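Local coordinates for protein putative glucosidase lplD, ALPHA-GALACTURONIDASE (Bacillus subtilis, PDB 3FEF) that hydrolyses alpha-1,4-linked galacturonate oligomers, probably di-galacturonate in nature, as an NAD- and manganese-dependent family 4 glycosidase working as a homotetramer, at residues E241-S246 against K289-P294; A251-F256 against P285-F290; Y262-A267 against A380-V385. All blocks are in the same frame, centred on the assembly; numbering follows the deposited sequence.

Contact 1. Residues E241-S246 against K289-P294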
loop_
_atom_site.group_PDB
_atom_site.type_symbol
_atom_site.label_atom_id
_atom_site.label_comp_id
_atom_site.label_asym_id
_atom_site.label_seq_id
_atom_site.Cartn_x
_atom_site.Cartn_y
_atom_site.Cartn_z
ATOM N N GLU A 241 -3.560 21.289 43.386
ATOM C CA GLU A 241 -4.684 21.598 42.505
ATOM C C GLU A 241 -5.966 20.942 42.986
ATOM O O GLU A 241 -5.945 19.967 43.748
ATOM C CB GLU A 241 -4.416 21.098 41.090
ATOM C CG GLU A 241 -3.659 22.036 40.201
ATOM C CD GLU A 241 -4.031 21.815 38.758
ATOM O OE1 GLU A 241 -5.020 21.075 38.520
ATOM O OE2 GLU A 241 -3.349 22.373 37.869
ATOM N N CYS A 242 -7.083 21.474 42.510
ATOM C CA CYS A 242 -8.379 20.870 42.744
ATOM C C CYS A 242 -9.138 20.875 41.428
ATOM O O CYS A 242 -9.172 21.884 40.734
ATOM C CB CYS A 242 -9.153 21.661 43.796
ATOM S SG CYS A 242 -10.840 21.076 43.982
ATOM N N TRP A 243 -9.759 19.764 41.076
ATOM C CA TRP A 243 -10.401 19.689 39.764
ATOM C C TRP A 243 -11.459 20.790 39.543
ATOM O O TRP A 243 -11.796 21.079 38.402
ATOM C CB TRP A 243 -10.991 18.295 39.512
ATOM C CG TRP A 243 -12.192 17.976 40.340
ATOM C CD1 TRP A 243 -12.205 17.437 41.597
ATOM C CD2 TRP A 243 -13.568 18.155 39.963
ATOM N NE1 TRP A 243 -13.511 17.276 42.025
ATOM C CE2 TRP A 243 -14.361 17.712 41.038
ATOM C CE3 TRP A 243 -14.204 18.662 38.818
ATOM C CZ2 TRP A 243 -15.763 17.757 41.005
ATOM C CZ3 TRP A 243 -15.583 18.705 38.783
ATOM C CH2 TRP A 243 -16.354 18.257 39.872
ATOM N N ARG A 244 -11.965 21.400 40.625
ATOM C CA ARG A 244 -12.955 22.479 40.515
ATOM C C ARG A 244 -12.336 23.845 40.268
ATOM O O ARG A 244 -13.055 24.789 40.007
ATOM C CB ARG A 244 -13.814 22.607 41.772
ATOM C CG ARG A 244 -14.638 21.405 42.129
ATOM C CD ARG A 244 -15.370 21.637 43.447
ATOM N NE ARG A 244 -15.789 20.373 44.037
ATOM C CZ ARG A 244 -16.890 19.722 43.681
ATOM N NH1 ARG A 244 -17.200 18.562 44.254
ATOM N NH2 ARG A 244 -17.679 20.229 42.745
ATOM N N ASP A 245 -11.021 23.966 40.373
ATOM C CA ASP A 245 -10.394 25.278 40.227
ATOM C C ASP A 245 -10.827 25.993 38.946
ATOM O O ASP A 245 -11.077 27.190 38.964
ATOM C CB ASP A 245 -8.854 25.200 40.286
ATOM C CG ASP A 245 -8.331 24.656 41.613
ATOM O OD1 ASP A 245 -9.096 24.632 42.608
ATOM O OD2 ASP A 245 -7.144 24.247 41.657
ATOM N N SER A 246 -10.905 25.272 37.833
ATOM C CA SER A 246 -11.329 25.888 36.580
ATOM C C SER A 246 -11.914 24.868 35.620
ATOM O O SER A 246 -11.814 23.662 35.845
ATOM C CB SER A 246 -10.157 26.576 35.908
ATOM O OG SER A 246 -9.376 25.619 35.222
ATOM N N LYS A 289 -15.686 14.237 37.254
ATOM C CA LYS A 289 -14.701 15.197 37.776
ATOM C C LYS A 289 -13.958 16.039 36.732
ATOM O O LYS A 289 -12.754 16.260 36.839
ATOM C CB LYS A 289 -13.725 14.516 38.744
ATOM C CG LYS A 289 -14.434 13.762 39.880
ATOM C CD LYS A 289 -13.513 13.593 41.084
ATOM C CE LYS A 289 -14.255 13.045 42.297
ATOM N NZ LYS A 289 -13.513 13.417 43.542
ATOM N N PHE A 290 -14.691 16.554 35.757
ATOM C CA PHE A 290 -14.129 17.529 34.820
ATOM C C PHE A 290 -15.265 18.474 34.469
ATOM O O PHE A 290 -16.357 18.311 34.986
ATOM C CB PHE A 290 -13.555 16.831 33.574
ATOM C CG PHE A 290 -14.610 16.276 32.650
ATOM C CD1 PHE A 290 -15.294 15.127 32.976
ATOM C CD2 PHE A 290 -14.910 16.915 31.445
ATOM C CE1 PHE A 290 -16.263 14.617 32.116
ATOM C CE2 PHE A 290 -15.889 16.419 30.594
ATOM C CZ PHE A 290 -16.570 15.273 30.935
ATOM N N HIS A 291 -15.030 19.452 33.604
ATOM C CA HIS A 291 -16.065 20.427 33.271
ATOM C C HIS A 291 -16.329 20.532 31.774
ATOM O O HIS A 291 -15.496 20.156 30.946
ATOM C CB HIS A 291 -15.653 21.831 33.721
ATOM C CG HIS A 291 -15.135 21.901 35.120
ATOM N ND1 HIS A 291 -15.928 22.266 36.185
ATOM C CD2 HIS A 291 -13.894 21.686 35.627
ATOM C CE1 HIS A 291 -15.201 22.261 37.292
ATOM N NE2 HIS A 291 -13.962 21.923 36.981
ATOM N N LEU A 292 -17.485 21.092 31.435
ATOM C CA LEU A 292 -17.725 21.537 30.085
ATOM C C LEU A 292 -17.213 22.966 30.048
ATOM O O LEU A 292 -17.053 23.584 31.085
ATOM C CB LEU A 292 -19.214 21.502 29.777
ATOM C CG LEU A 292 -19.995 20.246 30.152
ATOM C CD1 LEU A 292 -21.449 20.453 29.784
ATOM C CD2 LEU A 292 -19.436 18.990 29.459
ATOM N N THR A 293 -16.927 23.485 28.868
ATOM C CA THR A 293 -16.581 24.891 28.721
ATOM C C THR A 293 -17.695 25.598 27.962
ATOM O O THR A 293 -17.783 25.476 26.740
ATOM C CB THR A 293 -15.282 25.070 27.927
ATOM O OG1 THR A 293 -14.209 24.428 28.618
ATOM C CG2 THR A 293 -14.954 26.559 27.739
ATOM N N PRO A 294 -18.541 26.351 28.680
ATOM C CA PRO A 294 -19.670 27.037 28.054
ATOM C C PRO A 294 -19.159 28.245 27.300
ATOM O O PRO A 294 -18.100 28.775 27.645
ATOM C CB PRO A 294 -20.522 27.488 29.255
ATOM C CG PRO A 294 -19.664 27.250 30.522
ATOM C CD PRO A 294 -18.294 26.818 30.061
#

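Contact 2. Residues A251-F256 against P285-F290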
loop_
_atom_site.group_PDB
_atom_site.type_symbol
_atom_site.label_atom_id
_atom_site.label_comp_id
_atom_site.label_asym_id
_atom_site.label_seq_id
_atom_site.Cartn_x
_atom_site.Cartn_y
_atom_site.Cartn_z
ATOM N N ALA A 251 -9.736 15.397 37.544
ATOM C CA ALA A 251 -9.046 14.413 38.360
ATOM C C ALA A 251 -8.716 13.155 37.537
ATOM O O ALA A 251 -8.522 12.086 38.097
ATOM C CB ALA A 251 -9.892 14.053 39.593
ATOM N N HIS A 252 -8.694 13.281 36.211
ATOM C CA HIS A 252 -8.241 12.189 35.350
ATOM C C HIS A 252 -9.062 10.899 35.420
ATOM O O HIS A 252 -8.581 9.836 35.015
ATOM C CB HIS A 252 -6.789 11.884 35.668
ATOM C CG HIS A 252 -5.934 13.102 35.673
ATOM N ND1 HIS A 252 -5.636 13.794 36.830
ATOM C CD2 HIS A 252 -5.361 13.793 34.659
ATOM C CE1 HIS A 252 -4.883 14.836 36.528
ATOM N NE2 HIS A 252 -4.701 14.858 35.220
ATOM N N ARG A 253 -10.280 10.984 35.952
ATOM C CA ARG A 253 -11.178 9.836 35.975
ATOM C C ARG A 253 -11.463 9.299 34.575
ATOM O O ARG A 253 -11.600 8.090 34.382
ATOM C CB ARG A 253 -12.492 10.190 36.677
ATOM C CG ARG A 253 -12.312 10.408 38.186
ATOM C CD ARG A 253 -13.563 10.007 38.965
ATOM N NE ARG A 253 -13.816 8.573 38.890
ATOM C CZ ARG A 253 -15.004 8.064 38.585
ATOM N NH1 ARG A 253 -16.026 8.881 38.347
ATOM N NH2 ARG A 253 -15.178 6.754 38.538
ATOM N N VAL A 254 -11.575 10.198 33.604
ATOM C CA VAL A 254 -11.878 9.776 32.243
ATOM C C VAL A 254 -10.675 9.028 31.656
ATOM O O VAL A 254 -10.829 7.991 31.015
ATOM C CB VAL A 254 -12.256 10.963 31.326
ATOM C CG1 VAL A 254 -12.497 10.455 29.879
ATOM C CG2 VAL A 254 -13.509 11.692 31.859
ATOM N N ALA A 255 -9.475 9.552 31.896
ATOM C CA ALA A 255 -8.266 8.899 31.441
ATOM C C ALA A 255 -8.087 7.525 32.084
ATOM O O ALA A 255 -7.664 6.578 31.417
ATOM C CB ALA A 255 -7.029 9.786 31.706
ATOM N N PHE A 256 -8.381 7.410 33.378
ATOM C CA PHE A 256 -8.259 6.108 34.040
ATOM C C PHE A 256 -9.256 5.121 33.467
ATOM O O PHE A 256 -8.941 3.951 33.284
ATOM C CB PHE A 256 -8.434 6.209 35.564
ATOM C CG PHE A 256 -7.344 6.985 36.241
ATOM C CD1 PHE A 256 -6.024 6.852 35.829
ATOM C CD2 PHE A 256 -7.629 7.843 37.289
ATOM C CE1 PHE A 256 -5.007 7.575 36.445
ATOM C CE2 PHE A 256 -6.604 8.570 37.914
ATOM C CZ PHE A 256 -5.301 8.436 37.492
ATOM N N PRO A 285 -20.621 15.326 33.992
ATOM C CA PRO A 285 -19.238 15.774 34.072
ATOM C C PRO A 285 -18.745 15.913 35.509
ATOM O O PRO A 285 -17.560 15.667 35.773
ATOM C CB PRO A 285 -19.253 17.142 33.362
ATOM C CG PRO A 285 -20.679 17.572 33.359
ATOM C CD PRO A 285 -21.490 16.305 33.313
ATOM N N GLU A 286 -19.632 16.302 36.425
ATOM C CA GLU A 286 -19.220 16.467 37.822
ATOM C C GLU A 286 -18.932 15.114 38.490
ATOM O O GLU A 286 -18.017 15.008 39.297
ATOM C CB GLU A 286 -20.208 17.335 38.635
ATOM C CG GLU A 286 -21.647 16.844 38.633
ATOM C CD GLU A 286 -22.355 17.111 37.310
ATOM O OE1 GLU A 286 -23.060 16.203 36.818
ATOM O OE2 GLU A 286 -22.201 18.223 36.759
ATOM N N VAL A 287 -19.678 14.072 38.146
ATOM C CA VAL A 287 -19.321 12.740 38.645
ATOM C C VAL A 287 -17.988 12.274 38.062
ATOM O O VAL A 287 -17.223 11.585 38.726
ATOM C CB VAL A 287 -20.373 11.691 38.289
ATOM C CG1 VAL A 287 -19.785 10.266 38.429
ATOM C CG2 VAL A 287 -21.621 11.868 39.150
ATOM N N TRP A 288 -17.707 12.656 36.816
ATOM C CA TRP A 288 -16.475 12.235 36.171
ATOM C C TRP A 288 -15.354 13.222 36.470
ATOM O O TRP A 288 -14.231 13.071 36.009
ATOM C CB TRP A 288 -16.701 11.985 34.669
ATOM C CG TRP A 288 -17.420 10.684 34.519
ATOM C CD1 TRP A 288 -18.760 10.502 34.386
ATOM C CD2 TRP A 288 -16.838 9.371 34.580
ATOM N NE1 TRP A 288 -19.052 9.161 34.343
ATOM C CE2 TRP A 288 -17.891 8.444 34.462
ATOM C CE3 TRP A 288 -15.529 8.894 34.720
ATOM C CZ2 TRP A 288 -17.677 7.051 34.465
ATOM C CZ3 TRP A 288 -15.317 7.520 34.724
ATOM C CH2 TRP A 288 -16.388 6.615 34.604
ATOM N N LYS A 289 -15.686 14.237 37.254
ATOM C CA LYS A 289 -14.701 15.197 37.776
ATOM C C LYS A 289 -13.958 16.039 36.732
ATOM O O LYS A 289 -12.754 16.260 36.839
ATOM C CB LYS A 289 -13.725 14.516 38.744
ATOM C CG LYS A 289 -14.434 13.762 39.880
ATOM C CD LYS A 289 -13.513 13.593 41.084
ATOM C CE LYS A 289 -14.255 13.045 42.297
ATOM N NZ LYS A 289 -13.513 13.417 43.542
ATOM N N PHE A 290 -14.691 16.554 35.757
ATOM C CA PHE A 290 -14.129 17.529 34.820
ATOM C C PHE A 290 -15.265 18.474 34.469
ATOM O O PHE A 290 -16.357 18.311 34.986
ATOM C CB PHE A 290 -13.555 16.831 33.574
ATOM C CG PHE A 290 -14.610 16.276 32.650
ATOM C CD1 PHE A 290 -15.294 15.127 32.976
ATOM C CD2 PHE A 290 -14.910 16.915 31.445
ATOM C CE1 PHE A 290 -16.263 14.617 32.116
ATOM C CE2 PHE A 290 -15.889 16.419 30.594
ATOM C CZ PHE A 290 -16.570 15.273 30.935
#

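Contact 3. Residues Y262-A267 against A380-V385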
loop_
_atom_site.group_PDB
_atom_site.type_symbol
_atom_site.label_atom_id
_atom_site.label_comp_id
_atom_site.label_asym_id
_atom_site.label_seq_id
_atom_site.Cartn_x
_atom_site.Cartn_y
_atom_site.Cartn_z
ATOM N N TYR A 262 -8.775 0.139 27.393
ATOM C CA TYR A 262 -7.988 -0.000 26.167
ATOM C C TYR A 262 -6.544 -0.418 26.344
ATOM O O TYR A 262 -5.927 -0.853 25.396
ATOM C CB TYR A 262 -8.075 1.286 25.337
ATOM C CG TYR A 262 -9.461 1.587 24.814
ATOM C CD1 TYR A 262 -10.035 0.799 23.808
ATOM C CD2 TYR A 262 -10.195 2.659 25.310
ATOM C CE1 TYR A 262 -11.307 1.077 23.310
ATOM C CE2 TYR A 262 -11.470 2.958 24.811
ATOM C CZ TYR A 262 -12.013 2.164 23.803
ATOM O OH TYR A 262 -13.268 2.443 23.320
ATOM N N GLY A 263 -6.002 -0.274 27.553
ATOM C CA GLY A 263 -4.624 -0.695 27.821
ATOM C C GLY A 263 -3.529 0.255 27.333
ATOM O O GLY A 263 -2.345 -0.068 27.409
ATOM N N ALA A 264 -3.908 1.414 26.803
ATOM C CA ALA A 264 -2.918 2.448 26.492
ATOM C C ALA A 264 -3.310 3.689 27.271
ATOM O O ALA A 264 -4.447 3.833 27.636
ATOM C CB ALA A 264 -2.859 2.731 24.986
ATOM N N ILE A 265 -2.368 4.582 27.537
ATOM C CA ILE A 265 -2.658 5.755 28.329
ATOM C C ILE A 265 -3.229 6.902 27.485
ATOM O O ILE A 265 -2.557 7.436 26.635
ATOM C CB ILE A 265 -1.388 6.252 29.039
ATOM C CG1 ILE A 265 -0.824 5.158 29.969
ATOM C CG2 ILE A 265 -1.666 7.584 29.757
ATOM C CD1 ILE A 265 0.533 5.521 30.630
ATOM N N PRO A 266 -4.473 7.307 27.757
ATOM C CA PRO A 266 -5.046 8.400 26.995
ATOM C C PRO A 266 -4.222 9.650 27.263
ATOM O O PRO A 266 -3.838 9.899 28.406
ATOM C CB PRO A 266 -6.451 8.531 27.573
ATOM C CG PRO A 266 -6.707 7.216 28.294
ATOM C CD PRO A 266 -5.368 6.846 28.832
ATOM N N ALA A 267 -3.921 10.415 26.221
ATOM C CA ALA A 267 -2.931 11.495 26.359
ATOM C C ALA A 267 -3.465 12.867 25.976
ATOM O O ALA A 267 -2.821 13.586 25.223
ATOM C CB ALA A 267 -1.667 11.159 25.535
ATOM N N ALA A 380 1.038 0.850 16.246
ATOM C CA ALA A 380 -0.423 0.773 16.225
ATOM C C ALA A 380 -1.076 1.263 17.523
ATOM O O ALA A 380 -0.509 1.150 18.598
ATOM C CB ALA A 380 -0.884 -0.703 15.956
ATOM N N LEU A 381 -2.301 1.758 17.407
ATOM C CA LEU A 381 -3.144 2.044 18.563
ATOM C C LEU A 381 -3.745 0.741 19.072
ATOM O O LEU A 381 -3.689 -0.264 18.384
ATOM C CB LEU A 381 -4.262 2.993 18.125
ATOM C CG LEU A 381 -3.774 4.405 17.707
ATOM C CD1 LEU A 381 -4.752 5.062 16.721
ATOM C CD2 LEU A 381 -3.576 5.274 18.936
ATOM N N PRO A 382 -4.311 0.739 20.288
ATOM C CA PRO A 382 -5.168 -0.407 20.632
ATOM C C PRO A 382 -6.284 -0.526 19.594
ATOM O O PRO A 382 -6.746 0.485 19.063
ATOM C CB PRO A 382 -5.783 -0.002 21.972
ATOM C CG PRO A 382 -4.782 0.939 22.580
ATOM C CD PRO A 382 -4.112 1.662 21.418
ATOM N N LYS A 383 -6.739 -1.746 19.341
ATOM C CA LYS A 383 -7.685 -1.994 18.265
ATOM C C LYS A 383 -8.988 -1.181 18.419
ATOM O O LYS A 383 -9.465 -0.544 17.455
ATOM C CB LYS A 383 -7.955 -3.497 18.143
ATOM C CG LYS A 383 -8.994 -3.859 17.079
ATOM C CD LYS A 383 -8.532 -3.477 15.695
ATOM C CE LYS A 383 -7.242 -4.213 15.339
ATOM N NZ LYS A 383 -6.659 -3.599 14.102
ATOM N N GLY A 384 -9.533 -1.154 19.633
ATOM C CA GLY A 384 -10.730 -0.342 19.903
ATOM C C GLY A 384 -10.531 1.137 19.587
ATOM O O GLY A 384 -11.429 1.817 19.086
ATOM N N VAL A 385 -9.342 1.633 19.888
ATOM C CA VAL A 385 -9.035 3.049 19.704
ATOM C C VAL A 385 -8.840 3.328 18.228
ATOM O O VAL A 385 -9.237 4.372 17.732
ATOM C CB VAL A 385 -7.766 3.434 20.499
ATOM C CG1 VAL A 385 -7.361 4.868 20.227
ATOM C CG2 VAL A 385 -8.033 3.240 21.971
#

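Contact 1. Residues E241-S246 against K289-P294
Trp-243 meets both Lys-289 and His-291 from within a type I beta turn, Cys-242 to Asp-245, which sets one loop of the family 4 C-terminal domain against another. Ahead of it, Cys-242 closes the turn: its O accepts a hydrogen bond from the N of Asp-245, while Asp-245 OD2 accepts from Cys-242 N at 2.9 Å, the N standing above the carboxylate plane. At Trp-243, CG sits between the backbone N and the carbonyl carbon (chi1 71°), which lays the indole against the Lys-289 backbone. Lys-289 CA stands over the six-membered ring, 3.7 Å from its centroid, a CH-pi contact, and the lysine chain crosses the indole at about a right angle, with CD 3.8 Å from Trp-243 NE1. The His-291 ring lies obliquely to the indole, planes at 34°. The opposite indole face carries Arg-244 CG, so the indole is sandwiched. Arg-244 also puts its CA at the edge of the His-291 ring, near its plane. Ser-246 has its CB directed away, and its OG is hydrogen-bonded to the N of Phe-248. The polar link is the bond from His-291 NE2 to Trp-243 O, 2.7 Å long, with the acceptor 11° out of the imidazole plane.

Contact 2. Residues A251-F256 against P285-F290
The guanidinium of Arg-253 lies flat on the indole of Trp-288, its plane 8° from that of the ring and the group centres 4.3 Å apart. One guanidinium face is thus covered by the face of the benzo ring of the indole, with Trp-288 CZ3 offset toward the rim, and the overlap is an off-centre cation-pi contact because CZ stands 28° off the normal of the six-membered ring. NH1 lies over Trp-288 CE3 at 3.7 Å, and NH2 reaches over CZ3 and CH2. The indole also packs edge-to-face with Tyr-281, and the ring of Phe-290 has Pro-285 CB over one face. At the guanidinium edge, NH1 also donates to Val-287 O, 3.0 Å away; the oxygen is close to the guanidinium plane, but the donor stands above the carbonyl plane and the N-H...O angle is only 135°, so the bond is bent. The chain reaches this position by folding at chi2 and at chi3, which brings the head back over the indole. NE bonds to Gly-232 O, a further restraint on the head's rotation.

Nearer the backbone, Arg-253 CB sits 3.4 Å from Trp-288 O. Ala-251 N donates to Lys-289 O at 3.2 Å, and Ala-251 CB packs on Lys-289 CD at 3.9 Å. Val-254 supplies the apolar part, its CG2 branch touching Phe-290 CE1 at 4.0 Å.

The contact joins the start of helix 253-262, with His-252 at the N-cap position, to the loop between helices 270-273 and 295-314. Asp-270, in helix 270-273, touches Phe-290 and accepts hydrogen bonds from the N of Val-254 (OD2) and the N of Ala-255 (OD1), tying that short helix to the first turn of helix 253-262.

Contact 3. Residues Y262-A267 against A380-V385
Tyr-262 lays one face of its ring over Val-385, whose CG2 lies 3.8 Å from the ring centroid and 23° off the normal, a CH-pi contact. The methyl is displaced toward the CB end of the ring, with CG the nearest ring atom at 3.6 Å. With chi1 at 175°, Val-385 has CG1 anti to the backbone N, which leaves CG2 as the branch turned to the tyrosine. Farther along the ring, CE1 comes 3.7 Å from Gly-384 CA. A side chain at Gly-384 would run into that ring atom, so the close approach depends on its absence.

The arrangement sets the C-terminal end of helix 253-262 on the N-terminal end of helix 383-405: Gly-263 leaves the first helix with positive phi, and Pro-382 stands at the N-cap position of the second. Pro-382 fits beside the end of the first helix, its CG 3.5 Å from Tyr-262 O and 3.6 Å from Ala-264 CB. With the ring of Tyr-262 cut back to an alanine, Val-385 CG2 would probably lose its aromatic cover, a gap would probably open above Gly-384, and Gln-413 NE2 of a neighbouring subunit would be left without its weak hydrogen bond to the tyrosine OH. After Gly-263, strand 265-266 pairs antiparallel with strand 207-215, whose Phe-207 and Trp-209 also touch Val-385.

Contacts 1 and 2 share Lys-289 and Phe-290 and form one continuous patch, their centres about 9 Å apart: Trp-243 of contact 1 packs on Glu-286 O and Ala-251 N of contact 2. Both are partly buried and combine aromatic faces with hydrogen bonds to main-chain oxygens, but contact 1 joins two loops, whereas contact 2 joins a loop to a helix start. Contact 3 is the buried one and apolar in character, with two helix ends meeting. It lies about 18 Å from contact 2, centre to centre, yet the two use opposite ends of helix 253-262 and touch through Ala-255 O and Pro-266 CG. A neighbouring subunit reaches contact 3 alone.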